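Local atomic coordinates of conserved domain protein (Bacillus anthracis, PDB entry 3FBQ), a protein that is of unknown function and combines two beta-rich regions related to E-set families of uncharacterised proteins. Residues A[71-76]-A[123-128]. Sequence-based numbering, arbitrary orientation.
Sequences IILGGL and GIEIPD
Ile-71 and Glu-125 form a hydrogen-bonded antiparallel pair that uses both backbone groups of each residue. Ile-71 N donates to Glu-125 O (2.9 Å), and Glu-125 N returns a bond to Ile-71 O (3.0 Å). The returning N-H lies in the carbonyl plane, on a lone pair. Ile-71 O also receives a CA-H...O contact from Ile-124 CA at 3.4 Å. At the next hydrogen-bonded pair, Leu-73 N donates to Gly-123 O (2.9 Å), with the donor 38° out of the carbonyl plane. Ile-72 and Ile-124 are the non-hydrogen-bonded pair between them. Their side chains run side by side, meeting CD1 to CD1, and Ile-124 also touches Leu-66. On the opposite face, the aliphatic part of Glu-125 packs against Ile-71 and Leu-73. Its CG, anti to the carbonyl carbon (chi1 -87°), comes 3.9 Å from Leu-73 CD1. Pro-127 CG closes over Ile-71 CG1. Within the chain, this pairing joins the outer strand 71-78 to the middle strand of a three-stranded antiparallel sheet. The Leu-73 side chains of all three subunits meet here, and the Glu-125 carboxylate lies close to those of Glu-125 in the two neighbouring subunits. Such crowding of like charges in a buried place would probably raise their pKa, so that some may be protonated.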
loop_
_atom_site.group_PDB
_atom_site.type_symbol
_atom_site.label_atom_id
_atom_site.label_comp_id
_atom_site.label_asym_id
_atom_site.label_seq_id
_atom_site.Cartn_x
_atom_site.Cartn_y
_atom_site.Cartn_z
ATOM N N ILE A 71 10.301 -4.734 -2.322
ATOM C CA ILE A 71 9.108 -4.750 -1.483
ATOM C C ILE A 71 7.803 -4.777 -2.296
ATOM O O ILE A 71 7.523 -3.849 -3.080
ATOM C CB ILE A 71 9.080 -3.532 -0.590
ATOM C CG1 ILE A 71 10.349 -3.449 0.207
ATOM C CG2 ILE A 71 7.924 -3.617 0.383
ATOM C CD1 ILE A 71 10.183 -2.592 1.370
ATOM N N ILE A 72 7.022 -5.847 -2.143
ATOM C CA ILE A 72 5.733 -5.930 -2.829
ATOM C C ILE A 72 4.785 -4.984 -2.121
ATOM O O ILE A 72 4.493 -5.241 -0.940
ATOM C CB ILE A 72 5.015 -7.316 -2.712
ATOM C CG1 ILE A 72 5.820 -8.488 -3.301
ATOM C CG2 ILE A 72 3.666 -7.232 -3.448
ATOM C CD1 ILE A 72 6.167 -8.296 -4.838
ATOM N N LEU A 73 4.324 -3.929 -2.804
ATOM C CA LEU A 73 3.219 -3.108 -2.354
ATOM C C LEU A 73 1.861 -3.645 -2.869
ATOM O O LEU A 73 1.636 -3.711 -4.106
ATOM C CB LEU A 73 3.406 -1.657 -2.815
ATOM C CG LEU A 73 4.673 -0.906 -2.392
ATOM C CD1 LEU A 73 4.965 0.423 -3.076
ATOM C CD2 LEU A 73 4.840 -0.798 -0.875
ATOM N N GLY A 74 0.942 -3.956 -1.954
ATOM C CA GLY A 74 -0.363 -4.500 -2.285
ATOM C C GLY A 74 -0.715 -5.604 -1.299
ATOM O O GLY A 74 -0.278 -5.579 -0.209
ATOM N N GLY A 75 -1.515 -6.597 -1.649
ATOM C CA GLY A 75 -1.945 -7.543 -0.642
ATOM C C GLY A 75 -2.664 -8.717 -1.199
ATOM O O GLY A 75 -3.301 -8.633 -2.221
ATOM N N LEU A 76 -2.538 -9.837 -0.530
ATOM C CA LEU A 76 -3.284 -10.987 -0.883
ATOM C C LEU A 76 -4.486 -10.857 0.044
ATOM O O LEU A 76 -4.304 -10.621 1.235
ATOM C CB LEU A 76 -2.471 -12.241 -0.586
ATOM C CG LEU A 76 -3.100 -13.566 -0.994
ATOM C CD1 LEU A 76 -3.412 -13.591 -2.490
ATOM C CD2 LEU A 76 -2.269 -14.841 -0.564
ATOM N N GLY A 123 2.745 -2.050 -6.773
ATOM C CA GLY A 123 4.062 -1.468 -6.815
ATOM C C GLY A 123 5.120 -2.406 -6.327
ATOM O O GLY A 123 4.866 -3.342 -5.582
ATOM N N ILE A 124 6.319 -2.147 -6.804
ATOM C CA ILE A 124 7.524 -2.841 -6.372
ATOM C C ILE A 124 8.457 -1.762 -5.962
ATOM O O ILE A 124 8.893 -0.962 -6.802
ATOM C CB ILE A 124 8.204 -3.554 -7.541
ATOM C CG1 ILE A 124 7.169 -4.398 -8.283
ATOM C CG2 ILE A 124 9.277 -4.451 -7.013
ATOM C CD1 ILE A 124 6.521 -5.493 -7.404
ATOM N N GLU A 125 8.751 -1.690 -4.685
ATOM C CA GLU A 125 9.765 -0.748 -4.259
ATOM C C GLU A 125 11.050 -1.480 -4.442
ATOM O O GLU A 125 11.088 -2.698 -4.300
ATOM C CB GLU A 125 9.675 -0.486 -2.800
ATOM C CG GLU A 125 8.771 0.561 -2.383
ATOM C CD GLU A 125 9.311 1.162 -1.118
ATOM O OE1 GLU A 125 8.937 0.666 -0.043
ATOM O OE2 GLU A 125 10.185 2.048 -1.169
ATOM N N ILE A 126 12.088 -0.727 -4.756
ATOM C CA ILE A 126 13.442 -1.204 -4.912
ATOM C C ILE A 126 14.184 -0.302 -3.960
ATOM O O ILE A 126 14.677 0.807 -4.317
ATOM C CB ILE A 126 13.984 -0.978 -6.317
ATOM C CG1 ILE A 126 13.125 -1.725 -7.356
ATOM C CG2 ILE A 126 15.418 -1.404 -6.355
ATOM C CD1 ILE A 126 12.861 -0.948 -8.638
ATOM N N PRO A 127 14.236 -0.748 -2.710
ATOM C CA PRO A 127 14.883 0.140 -1.774
ATOM C C PRO A 127 16.349 0.362 -2.194
ATOM O O PRO A 127 16.837 1.485 -2.065
ATOM C CB PRO A 127 14.727 -0.596 -0.456
ATOM C CG PRO A 127 13.501 -1.447 -0.652
ATOM C CD PRO A 127 13.642 -1.922 -2.065
ATOM N N ASP A 128 17.054 -0.661 -2.716
ATOM C CA ASP A 128 18.482 -0.444 -3.098
ATOM C C ASP A 128 18.566 0.805 -3.972
ATOM O O ASP A 128 19.346 1.669 -3.699
ATOM C CB ASP A 128 19.100 -1.642 -3.835
ATOM C CG ASP A 128 19.377 -2.836 -2.922
ATOM O OD1 ASP A 128 18.783 -2.922 -1.819
ATOM O OD2 ASP A 128 20.197 -3.711 -3.316
#